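Long-range contacts in PnpC (Pseudomonas putida, PDB 3N9T), which probably catalyses the intradiol ring cleavage of hydroxyquinol, using a ferric iron, as a hydroxyquinol 1,2-dioxygenase of the intradiol ring-cleavage dioxygenase family: residues 14-19 and 34-39; 70-75 and 195-200; 131-136 and 280-285; 231-236 and 253-258. All blocks are in the same frame, centred on the assembly; numbering follows the deposited sequence.

How the contacts relate
From the N terminus, contact 1 comes first: helix 7-18 and helix 26-46 pair through 14-19 and 34-39, closing a short loop in the helical part of the chain that meets the second subunit. Contact 2 then ties the start of helix 74-81 to the loop 195-200, joining the N-terminal helices to the dioxygenase portion over 119 intervening residues. Contact 3 pairs strands 129-138 and 278-287; its segments alternate with those of contact 2, so the two loops cross. Contact 4, between 231-236 and 253-258, nests inside the loop of contact 3. Contacts 3 and 4 touch within one sheet, where Tyr283 OH lies 2.8 Å from Ser254 O.

Contact 1: residues 14-19 and 34-39; sequences DQAVDS and SLVRHL
The guanidinium of Arg37 is the flat group at this junction: Val17 CG2 lies over one of its faces, and Asp14 OD1 sits at its edge, close to the guanidinium plane. Together they join two nearly antiparallel helices of an N-terminal helical hairpin, helix 7-18 and helix 26-46; the axes of the stretches 14-18 and 34-39 come within 9.0 Å, their directions 161° apart. The salt bridge is made by one nitrogen, with Arg37 NH2 donating to Asp14 OD1 over 3.1 Å. The carboxylate is turned 74° from the guanidinium plane and OD1 is approached nearly along its C-O bond, so the pair engages one oxygen instead of forming a flat two-pronged bridge.

Arginine suits this place because its long chain can leave its own helix and still reach the next. CG stands anti to the backbone N (chi1 -179°), and bends at chi2 and chi3 then bring the charged end back toward helix 7-18. The Arg37 side chain crosses that of Val17 at about a right angle and brings NH2 to 3.7 Å from Val17 CG2.

Deeper between the helices the contact is apolar, and small Ala16 and the compact, beta-branched Val17 and Val36 allow a close approach. Val17 and Val36 pass each other in opposite directions, and their CA atoms are 5.9 Å apart. Leu82 of the second subunit packs on Ala16, while on the other helix Leu35 and Leu39 touch the bound phospholipid. Val36 CG1 is shared between the two residues facing it, at 3.6 Å from Val17 CG2 and 3.8 Å from Ala16 CB.

Contact 2: residues 70-75 and 195-200; sequences KVRQEF and PIPTDG
Arg72 meets Asp199 end-on, NH1 and NH2 both donating to the single oxygen OD1, at 2.9 Å for NH1 and 2.8 Å for NH2. The guanidinium and carboxylate planes are inclined by 29°, and NH1 uses the syn lone pair of OD1. Over the centre of one guanidinium face lies Pro197 CB, 3.5 Å from Arg72 CZ; the compact apolar proline ring can thus lie close on the planar cation.

Glu74 takes the adjoining edge, gripped side-on: NE and NH2 both reach its OE1, each at 2.9 Å, so four bonds to two acids fix the rotation of the guanidinium; the two negative charges probably favour its charged state.

Further out, a water gives its hydrogens to Glu74 OE2 and Pro197 O and accepts from Gly200 N. Gly200 is the N-cap of helix 201-209, and glycine fits because a CB would clash with Glu74 OE2, already 3.4 Å from Gly200 C, and crowd Arg72 NH2. The same OE2 accepts from Val202 N, and Lys66 NZ hydrogen-bonds to Asp199 O. The result is a salt-bridge network, centred on one arginine, that joins the N-terminal helical region to the dioxygenase portion, in the loop following the iron ligand Tyr194.

Contact 3: residues 131-136 and 280-285; sequences LVYGRV and SAYYEF
Strands 129-138 and 278-287 run parallel in register, Leu131 opposite Ser280 through to Val136 opposite Phe285, joined by five backbone hydrogen bonds, among them Tyr283 N to Tyr133 O at 2.8 Å. Gly134 is fitted to its place: its backbone angles would jam a CB against the preceding carbonyl, and such a CB would also strike Tyr283 O.

On the face bearing Tyr133, Tyr282 turns its edge to that ring in a T-shaped pair, with planes 68° apart and centroids 5.0 Å apart. Tyr282 CD1 lies over the Tyr133 face toward its rim, 3.6 Å from Tyr133 CE2. Tyr133 CG stands between backbone N and carbonyl carbon (chi1 74°), which swings the ring across toward the neighbouring strand; its hydroxyl bonds to Asp268 and Arg262. Farther along, Tyr282 OH donates to Glu284 OE2 at 2.5 Å. The aliphatic part of Arg135 lies beside both residues, its CD 3.5 Å from Glu284 OE2, while its NH2 bonds to Asp181 O.

On the other face Val132, Val136, Ala281 and Phe285 are apolar and buried, while Tyr283 leads away from the partner strand, its OH bonding to Ser254 O. Strand 183-189 flanks 129-138 antiparallel, strand 256-262 flanks 278-287 likewise, and Phe285 packs against strand 231-237.

Contact 4: residues 231-236 and 253-258; sequences LVTHLF and GSLQVK
Leu255 and Phe236 meet obliquely where strand 231-237 takes up strand 256-262 as a parallel neighbour in the mixed beta sheet of the dioxygenase portion. The phenyl ring presents its edge: Leu255 CB lies near the ring plane, 3.9 Å from Phe236 CD2. CG of Phe236 is anti to its own carbonyl carbon (chi1 -67°), which brings the ring edge to the leucine CB.

Leu255 closes the 3-10 turn just before the strand, and its branched end reaches across to Thr233, which it also crosses at a slant. Both methyls straddle the threonine oxygen, CD1 at 3.3 Å and CD2 at 3.4 Å from Thr233 OG1. That hydroxyl is satisfied by Glu101 O, so a polar side chain can be tolerated against leucine here. The leucine CB also packs against His234 O, a buried carbonyl with no hydrogen-bond partner in the model.

Farther along, Leu235 CB and Val257 CG1 touch at 4.1 Å, an apolar contact suited to the buried side on which Tyr283 and Phe285 of strand 278-287 also press against Leu235. The His234 ring points elsewhere, meeting the rings of the iron ligands His218 and His220, so this strand backs the metal site.

The backbones register at a single bridge, Phe236 with Gln256, and two bonds fasten it: Val257 N gives to Phe236 O over 2.9 Å, and Phe236 N gives to Leu255 O over 2.7 Å at a nearly straight 168°.

Contact 1: residues 14-19 and 34-39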
# COMPACT_ATOMS: atom_id res chain seq x y z
N ASP A 14 -11.65 10.19 -11.80
CA ASP A 14 -12.98 10.60 -11.31
C ASP A 14 -13.87 9.41 -11.03
O ASP A 14 -14.52 9.35 -9.97
CB ASP A 14 -13.68 11.50 -12.34
CG ASP A 14 -13.09 12.93 -12.35
OD1 ASP A 14 -12.37 13.30 -11.39
OD2 ASP A 14 -13.38 13.70 -13.29
N GLN A 15 -13.95 8.46 -11.98
CA GLN A 15 -14.79 7.27 -11.77
C GLN A 15 -14.30 6.48 -10.51
O GLN A 15 -15.10 5.99 -9.72
CB GLN A 15 -14.61 6.30 -12.96
CG GLN A 15 -15.39 6.55 -14.21
CD GLN A 15 -14.98 5.53 -15.29
OE1 GLN A 15 -15.57 4.50 -15.39
NE2 GLN A 15 -13.92 5.79 -16.02
N ALA A 16 -12.99 6.36 -10.34
CA ALA A 16 -12.46 5.59 -9.21
C ALA A 16 -12.85 6.28 -7.89
O ALA A 16 -13.35 5.66 -6.97
CB ALA A 16 -10.95 5.47 -9.37
N VAL A 17 -12.63 7.58 -7.80
CA VAL A 17 -13.07 8.33 -6.62
C VAL A 17 -14.58 8.27 -6.42
O VAL A 17 -15.09 8.01 -5.30
CB VAL A 17 -12.56 9.79 -6.69
CG1 VAL A 17 -13.23 10.75 -5.62
CG2 VAL A 17 -11.06 9.82 -6.63
N ASP A 18 -15.33 8.52 -7.49
CA ASP A 18 -16.80 8.54 -7.41
C ASP A 18 -17.37 7.19 -7.04
O ASP A 18 -18.46 7.11 -6.44
CB ASP A 18 -17.41 9.02 -8.73
CG ASP A 18 -17.14 10.50 -9.00
OD1 ASP A 18 -16.77 11.21 -8.02
OD2 ASP A 18 -17.25 10.93 -10.19
N SER A 19 -16.66 6.11 -7.37
CA SER A 19 -17.18 4.78 -7.03
C SER A 19 -17.54 4.60 -5.53
O SER A 19 -18.30 3.70 -5.17
CB SER A 19 -16.23 3.66 -7.48
OG SER A 19 -15.05 3.58 -6.67
N SER A 34 -10.21 10.27 -0.46
CA SER A 34 -8.92 10.89 -0.29
C SER A 34 -7.77 9.98 -0.70
O SER A 34 -6.83 10.40 -1.41
CB SER A 34 -8.73 11.27 1.19
OG SER A 34 -7.57 12.03 1.30
N LEU A 35 -7.84 8.72 -0.28
CA LEU A 35 -6.71 7.84 -0.57
C LEU A 35 -6.60 7.63 -2.12
O LEU A 35 -5.50 7.66 -2.72
CB LEU A 35 -7.07 6.55 0.15
CG LEU A 35 -6.20 5.34 -0.08
CD1 LEU A 35 -4.81 5.81 0.07
CD2 LEU A 35 -6.52 4.33 1.04
N VAL A 36 -7.76 7.41 -2.76
CA VAL A 36 -7.76 7.19 -4.21
C VAL A 36 -7.23 8.43 -5.00
O VAL A 36 -6.43 8.29 -5.93
CB VAL A 36 -9.15 6.76 -4.68
CG1 VAL A 36 -9.21 6.72 -6.22
CG2 VAL A 36 -9.42 5.28 -4.16
N ARG A 37 -7.70 9.62 -4.63
CA ARG A 37 -7.26 10.84 -5.28
C ARG A 37 -5.73 10.97 -5.10
O ARG A 37 -5.02 11.24 -6.06
CB ARG A 37 -7.99 12.04 -4.66
CG ARG A 37 -7.60 13.40 -5.33
CD ARG A 37 -7.81 13.33 -6.90
NE ARG A 37 -9.23 13.21 -7.23
CZ ARG A 37 -9.76 13.00 -8.45
NH1 ARG A 37 -8.98 12.87 -9.53
NH2 ARG A 37 -11.10 12.96 -8.56
N HIS A 38 -5.21 10.72 -3.89
CA HIS A 38 -3.75 10.88 -3.64
C HIS A 38 -2.97 9.83 -4.41
O HIS A 38 -1.90 10.13 -4.99
CB HIS A 38 -3.34 10.88 -2.14
CG HIS A 38 -3.76 12.11 -1.41
ND1 HIS A 38 -2.96 13.22 -1.30
CD2 HIS A 38 -4.96 12.46 -0.89
CE1 HIS A 38 -3.60 14.16 -0.62
NE2 HIS A 38 -4.82 13.75 -0.38
N LEU A 39 -3.50 8.63 -4.43
CA LEU A 39 -2.82 7.54 -5.11
C LEU A 39 -2.72 7.83 -6.62
O LEU A 39 -1.64 7.68 -7.23
CB LEU A 39 -3.69 6.32 -4.92
CG LEU A 39 -3.23 4.93 -5.33
CD1 LEU A 39 -1.79 4.65 -4.98
CD2 LEU A 39 -4.21 3.92 -4.65

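Contact 2: residues 70-75 and 195-200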
# COMPACT_ATOMS: atom_id res chain seq x y z
N LYS A 70 3.32 -13.68 14.08
CA LYS A 70 3.94 -13.74 15.40
C LYS A 70 4.81 -12.57 15.87
O LYS A 70 4.43 -11.82 16.77
CB LYS A 70 4.68 -15.09 15.53
CG LYS A 70 3.76 -16.31 15.19
CD LYS A 70 2.46 -16.27 16.03
CE LYS A 70 1.57 -17.52 15.84
NZ LYS A 70 0.45 -17.50 16.86
N VAL A 71 5.98 -12.44 15.27
CA VAL A 71 7.04 -11.59 15.79
C VAL A 71 7.45 -10.52 14.77
O VAL A 71 8.29 -9.67 15.07
CB VAL A 71 8.29 -12.46 16.11
CG1 VAL A 71 8.04 -13.37 17.35
CG2 VAL A 71 8.74 -13.30 14.85
N ARG A 72 6.87 -10.57 13.57
CA ARG A 72 7.32 -9.71 12.48
C ARG A 72 6.13 -9.07 11.75
O ARG A 72 5.29 -9.77 11.14
CB ARG A 72 8.23 -10.50 11.51
CG ARG A 72 8.85 -9.64 10.39
CD ARG A 72 9.84 -8.65 10.94
NE ARG A 72 10.53 -8.06 9.79
CZ ARG A 72 11.66 -8.53 9.28
NH1 ARG A 72 12.27 -9.58 9.86
NH2 ARG A 72 12.19 -7.94 8.22
N GLN A 73 6.09 -7.75 11.78
CA GLN A 73 5.05 -7.07 11.04
C GLN A 73 5.77 -6.13 10.07
O GLN A 73 6.14 -5.01 10.42
CB GLN A 73 4.16 -6.31 12.04
CG GLN A 73 2.66 -6.56 11.87
CD GLN A 73 2.19 -6.29 10.46
OE1 GLN A 73 1.16 -6.85 10.01
NE2 GLN A 73 2.94 -5.46 9.72
N GLU A 74 5.95 -6.58 8.83
CA GLU A 74 6.74 -5.82 7.86
C GLU A 74 5.94 -4.59 7.40
O GLU A 74 6.53 -3.58 7.01
CB GLU A 74 7.12 -6.69 6.64
CG GLU A 74 8.24 -6.03 5.72
CD GLU A 74 9.67 -6.08 6.31
OE1 GLU A 74 9.79 -6.42 7.50
OE2 GLU A 74 10.66 -5.78 5.60
N PHE A 75 4.61 -4.70 7.36
CA PHE A 75 3.81 -3.49 6.99
C PHE A 75 3.99 -2.36 8.00
O PHE A 75 4.04 -1.18 7.62
CB PHE A 75 2.31 -3.73 6.67
CG PHE A 75 2.07 -3.91 5.18
CD1 PHE A 75 1.75 -5.16 4.67
CD2 PHE A 75 2.28 -2.83 4.26
CE1 PHE A 75 1.66 -5.39 3.28
CE2 PHE A 75 2.14 -3.03 2.88
CZ PHE A 75 1.84 -4.31 2.37
N PRO A 195 20.03 -1.61 14.98
CA PRO A 195 19.40 -1.46 13.66
C PRO A 195 18.03 -2.13 13.65
O PRO A 195 17.78 -3.07 14.41
CB PRO A 195 20.36 -2.23 12.72
CG PRO A 195 20.76 -3.46 13.61
CD PRO A 195 20.89 -2.84 15.02
N ILE A 196 17.15 -1.65 12.79
CA ILE A 196 15.87 -2.31 12.60
C ILE A 196 16.06 -3.51 11.64
O ILE A 196 17.05 -3.55 10.90
CB ILE A 196 14.84 -1.34 12.04
CG1 ILE A 196 15.26 -0.91 10.63
CG2 ILE A 196 14.64 -0.08 12.96
CD1 ILE A 196 14.00 -0.49 9.79
N PRO A 197 15.07 -4.42 11.57
CA PRO A 197 15.27 -5.59 10.66
C PRO A 197 15.42 -5.20 9.19
O PRO A 197 14.65 -4.39 8.64
CB PRO A 197 14.00 -6.43 10.88
CG PRO A 197 13.34 -5.88 12.16
CD PRO A 197 13.80 -4.49 12.33
N THR A 198 16.42 -5.74 8.52
CA THR A 198 16.61 -5.37 7.14
C THR A 198 16.58 -6.59 6.22
O THR A 198 16.98 -6.51 5.10
CB THR A 198 17.96 -4.67 6.98
OG1 THR A 198 18.95 -5.52 7.56
CG2 THR A 198 17.99 -3.39 7.76
N ASP A 199 16.12 -7.72 6.72
CA ASP A 199 16.16 -8.95 5.92
C ASP A 199 14.87 -9.14 5.13
O ASP A 199 14.62 -10.24 4.59
CB ASP A 199 16.38 -10.15 6.83
CG ASP A 199 15.34 -10.28 7.87
OD1 ASP A 199 14.69 -9.28 8.30
OD2 ASP A 199 15.16 -11.43 8.31
N GLY A 200 14.05 -8.10 5.05
CA GLY A 200 12.82 -8.18 4.30
C GLY A 200 12.78 -7.10 3.23
O GLY A 200 13.78 -6.42 2.98
O HOH W 1 13.20 -5.65 6.37

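Contact 3: residues 131-136 and 280-285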
# COMPACT_ATOMS: atom_id res chain seq x y z
N LEU A 131 22.47 6.34 35.94
CA LEU A 131 21.28 6.68 36.77
C LEU A 131 20.40 7.56 35.90
O LEU A 131 20.89 8.63 35.43
CB LEU A 131 21.71 7.49 37.98
CG LEU A 131 20.55 8.01 38.87
CD1 LEU A 131 19.69 6.81 39.41
CD2 LEU A 131 21.15 8.87 40.00
N VAL A 132 19.15 7.14 35.62
CA VAL A 132 18.20 8.01 34.90
C VAL A 132 17.22 8.49 35.96
O VAL A 132 16.59 7.68 36.63
CB VAL A 132 17.49 7.27 33.70
CG1 VAL A 132 16.39 8.24 33.07
CG2 VAL A 132 18.52 6.84 32.63
N TYR A 133 17.13 9.78 36.19
CA TYR A 133 16.29 10.26 37.28
C TYR A 133 15.63 11.59 36.89
O TYR A 133 15.98 12.21 35.87
CB TYR A 133 17.14 10.40 38.59
CG TYR A 133 18.09 11.56 38.62
CD1 TYR A 133 19.14 11.66 37.67
CD2 TYR A 133 18.05 12.48 39.66
CE1 TYR A 133 20.04 12.77 37.70
CE2 TYR A 133 18.95 13.57 39.72
CZ TYR A 133 19.96 13.68 38.75
OH TYR A 133 20.82 14.74 38.80
N GLY A 134 14.66 12.04 37.71
CA GLY A 134 13.97 13.29 37.36
C GLY A 134 12.64 13.36 38.10
O GLY A 134 12.51 12.86 39.21
N ARG A 135 11.68 14.05 37.50
CA ARG A 135 10.38 14.26 38.12
C ARG A 135 9.30 14.06 37.12
O ARG A 135 9.55 14.07 35.91
CB ARG A 135 10.32 15.68 38.72
CG ARG A 135 11.55 16.01 39.73
CD ARG A 135 11.56 17.51 40.16
NE ARG A 135 10.55 17.66 41.19
CZ ARG A 135 9.93 18.80 41.53
NH1 ARG A 135 10.17 19.95 40.87
NH2 ARG A 135 9.03 18.75 42.53
N VAL A 136 8.09 13.80 37.61
CA VAL A 136 6.91 13.88 36.79
C VAL A 136 6.09 15.06 37.32
O VAL A 136 5.77 15.11 38.50
CB VAL A 136 6.13 12.59 36.85
CG1 VAL A 136 4.82 12.71 35.94
CG2 VAL A 136 7.03 11.39 36.39
N SER A 280 24.78 9.85 34.12
CA SER A 280 23.51 10.29 34.70
C SER A 280 22.74 11.11 33.72
O SER A 280 23.30 12.04 33.13
CB SER A 280 23.74 11.29 35.86
OG SER A 280 22.59 11.18 36.67
N ALA A 281 21.45 10.81 33.61
CA ALA A 281 20.55 11.56 32.72
C ALA A 281 19.32 12.03 33.55
O ALA A 281 18.67 11.19 34.22
CB ALA A 281 20.14 10.69 31.57
N TYR A 282 19.03 13.32 33.49
CA TYR A 282 18.03 13.94 34.34
C TYR A 282 16.91 14.42 33.45
O TYR A 282 17.18 15.19 32.50
CB TYR A 282 18.61 15.19 35.09
CG TYR A 282 17.54 15.86 35.97
CD1 TYR A 282 17.18 15.32 37.18
CD2 TYR A 282 16.89 17.03 35.54
CE1 TYR A 282 16.18 15.89 37.95
CE2 TYR A 282 15.96 17.63 36.30
CZ TYR A 282 15.58 17.05 37.49
OH TYR A 282 14.60 17.60 38.25
N TYR A 283 15.67 14.06 33.76
CA TYR A 283 14.60 14.52 32.90
C TYR A 283 13.31 14.87 33.64
O TYR A 283 12.88 14.11 34.49
CB TYR A 283 14.33 13.51 31.77
CG TYR A 283 13.49 14.13 30.58
CD1 TYR A 283 14.13 14.82 29.56
CD2 TYR A 283 12.09 14.02 30.54
CE1 TYR A 283 13.42 15.38 28.50
CE2 TYR A 283 11.36 14.56 29.48
CZ TYR A 283 12.04 15.25 28.47
OH TYR A 283 11.36 15.77 27.40
N GLU A 284 12.70 16.02 33.31
CA GLU A 284 11.38 16.30 33.92
C GLU A 284 10.21 16.10 32.92
O GLU A 284 10.08 16.84 31.91
CB GLU A 284 11.33 17.68 34.57
CG GLU A 284 12.42 17.82 35.61
CD GLU A 284 12.40 19.18 36.29
OE1 GLU A 284 11.86 20.14 35.69
OE2 GLU A 284 12.92 19.28 37.41
N PHE A 285 9.40 15.08 33.18
CA PHE A 285 8.24 14.83 32.36
C PHE A 285 7.08 15.74 32.80
O PHE A 285 6.89 15.99 34.00
CB PHE A 285 7.77 13.40 32.51
CG PHE A 285 8.74 12.41 31.95
CD1 PHE A 285 8.75 12.15 30.55
CD2 PHE A 285 9.60 11.70 32.81
CE1 PHE A 285 9.68 11.22 29.98
CE2 PHE A 285 10.56 10.76 32.25
CZ PHE A 285 10.59 10.56 30.80

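Contact 4: residues 231-236 and 253-258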
# COMPACT_ATOMS: atom_id res chain seq x y z
N LEU A 231 1.06 9.03 28.74
CA LEU A 231 2.15 9.55 27.94
C LEU A 231 2.99 8.36 27.51
O LEU A 231 3.35 7.59 28.33
CB LEU A 231 3.02 10.51 28.78
CG LEU A 231 4.34 10.91 28.15
CD1 LEU A 231 4.05 11.72 26.83
CD2 LEU A 231 5.08 11.87 29.12
N VAL A 232 3.23 8.20 26.21
CA VAL A 232 4.14 7.20 25.68
C VAL A 232 5.17 7.99 24.88
O VAL A 232 4.78 8.77 23.98
CB VAL A 232 3.41 6.29 24.66
CG1 VAL A 232 4.42 5.42 23.84
CG2 VAL A 232 2.42 5.39 25.41
N THR A 233 6.46 7.85 25.21
CA THR A 233 7.47 8.68 24.53
C THR A 233 8.79 7.92 24.57
O THR A 233 8.79 6.75 25.00
CB THR A 233 7.53 10.12 25.14
OG1 THR A 233 8.28 10.97 24.26
CG2 THR A 233 8.14 10.11 26.59
N HIS A 234 9.88 8.53 24.10
CA HIS A 234 11.27 7.93 24.15
C HIS A 234 12.12 9.08 24.71
O HIS A 234 11.79 10.27 24.44
CB HIS A 234 11.87 7.74 22.73
CG HIS A 234 11.21 6.72 21.86
ND1 HIS A 234 11.93 5.98 20.95
CD2 HIS A 234 9.92 6.38 21.69
CE1 HIS A 234 11.09 5.22 20.27
NE2 HIS A 234 9.88 5.46 20.70
N LEU A 235 13.20 8.77 25.46
CA LEU A 235 14.28 9.77 25.78
C LEU A 235 15.48 9.30 25.00
O LEU A 235 15.89 8.11 25.10
CB LEU A 235 14.64 9.74 27.29
CG LEU A 235 13.53 10.35 28.17
CD1 LEU A 235 14.16 10.62 29.58
CD2 LEU A 235 12.94 11.72 27.54
N PHE A 236 16.02 10.16 24.15
CA PHE A 236 17.11 9.73 23.26
C PHE A 236 18.41 10.28 23.80
O PHE A 236 18.43 11.45 24.19
CB PHE A 236 16.94 10.34 21.86
CG PHE A 236 15.72 9.82 21.12
CD1 PHE A 236 15.84 8.68 20.36
CD2 PHE A 236 14.48 10.46 21.22
CE1 PHE A 236 14.74 8.16 19.68
CE2 PHE A 236 13.38 9.93 20.55
CZ PHE A 236 13.53 8.79 19.78
N GLY A 253 13.56 17.21 19.16
CA GLY A 253 14.48 18.03 19.94
C GLY A 253 14.31 17.95 21.46
O GLY A 253 15.29 17.69 22.14
N SER A 254 13.09 18.08 21.99
CA SER A 254 12.85 18.09 23.41
C SER A 254 13.01 16.71 24.12
O SER A 254 13.05 16.68 25.36
CB SER A 254 11.46 18.64 23.69
OG SER A 254 10.46 17.68 23.27
N LEU A 255 13.10 15.62 23.36
CA LEU A 255 13.19 14.24 23.96
C LEU A 255 14.64 13.75 24.08
O LEU A 255 14.90 12.56 24.30
CB LEU A 255 12.42 13.25 23.05
CG LEU A 255 10.92 13.61 22.95
CD1 LEU A 255 10.19 12.57 22.07
CD2 LEU A 255 10.27 13.68 24.35
N GLN A 256 15.60 14.65 23.85
CA GLN A 256 16.99 14.31 23.93
C GLN A 256 17.40 14.61 25.37
O GLN A 256 16.91 15.55 26.03
CB GLN A 256 17.83 15.17 22.97
CG GLN A 256 17.36 15.12 21.56
CD GLN A 256 18.21 15.92 20.60
OE1 GLN A 256 19.32 16.38 20.94
NE2 GLN A 256 17.72 16.04 19.37
N VAL A 257 18.26 13.79 25.90
CA VAL A 257 18.73 14.04 27.26
C VAL A 257 20.22 13.66 27.27
O VAL A 257 20.63 12.64 26.70
CB VAL A 257 17.89 13.22 28.29
CG1 VAL A 257 18.16 11.68 28.14
CG2 VAL A 257 18.19 13.71 29.65
N LYS A 258 21.03 14.47 27.93
CA LYS A 258 22.45 14.24 28.08
C LYS A 258 22.81 13.21 29.18
O LYS A 258 22.39 13.34 30.32
CB LYS A 258 23.06 15.61 28.40
CG LYS A 258 24.58 15.60 28.69
CD LYS A 258 25.41 15.53 27.45
CE LYS A 258 26.84 16.01 27.82
NZ LYS A 258 27.78 15.77 26.69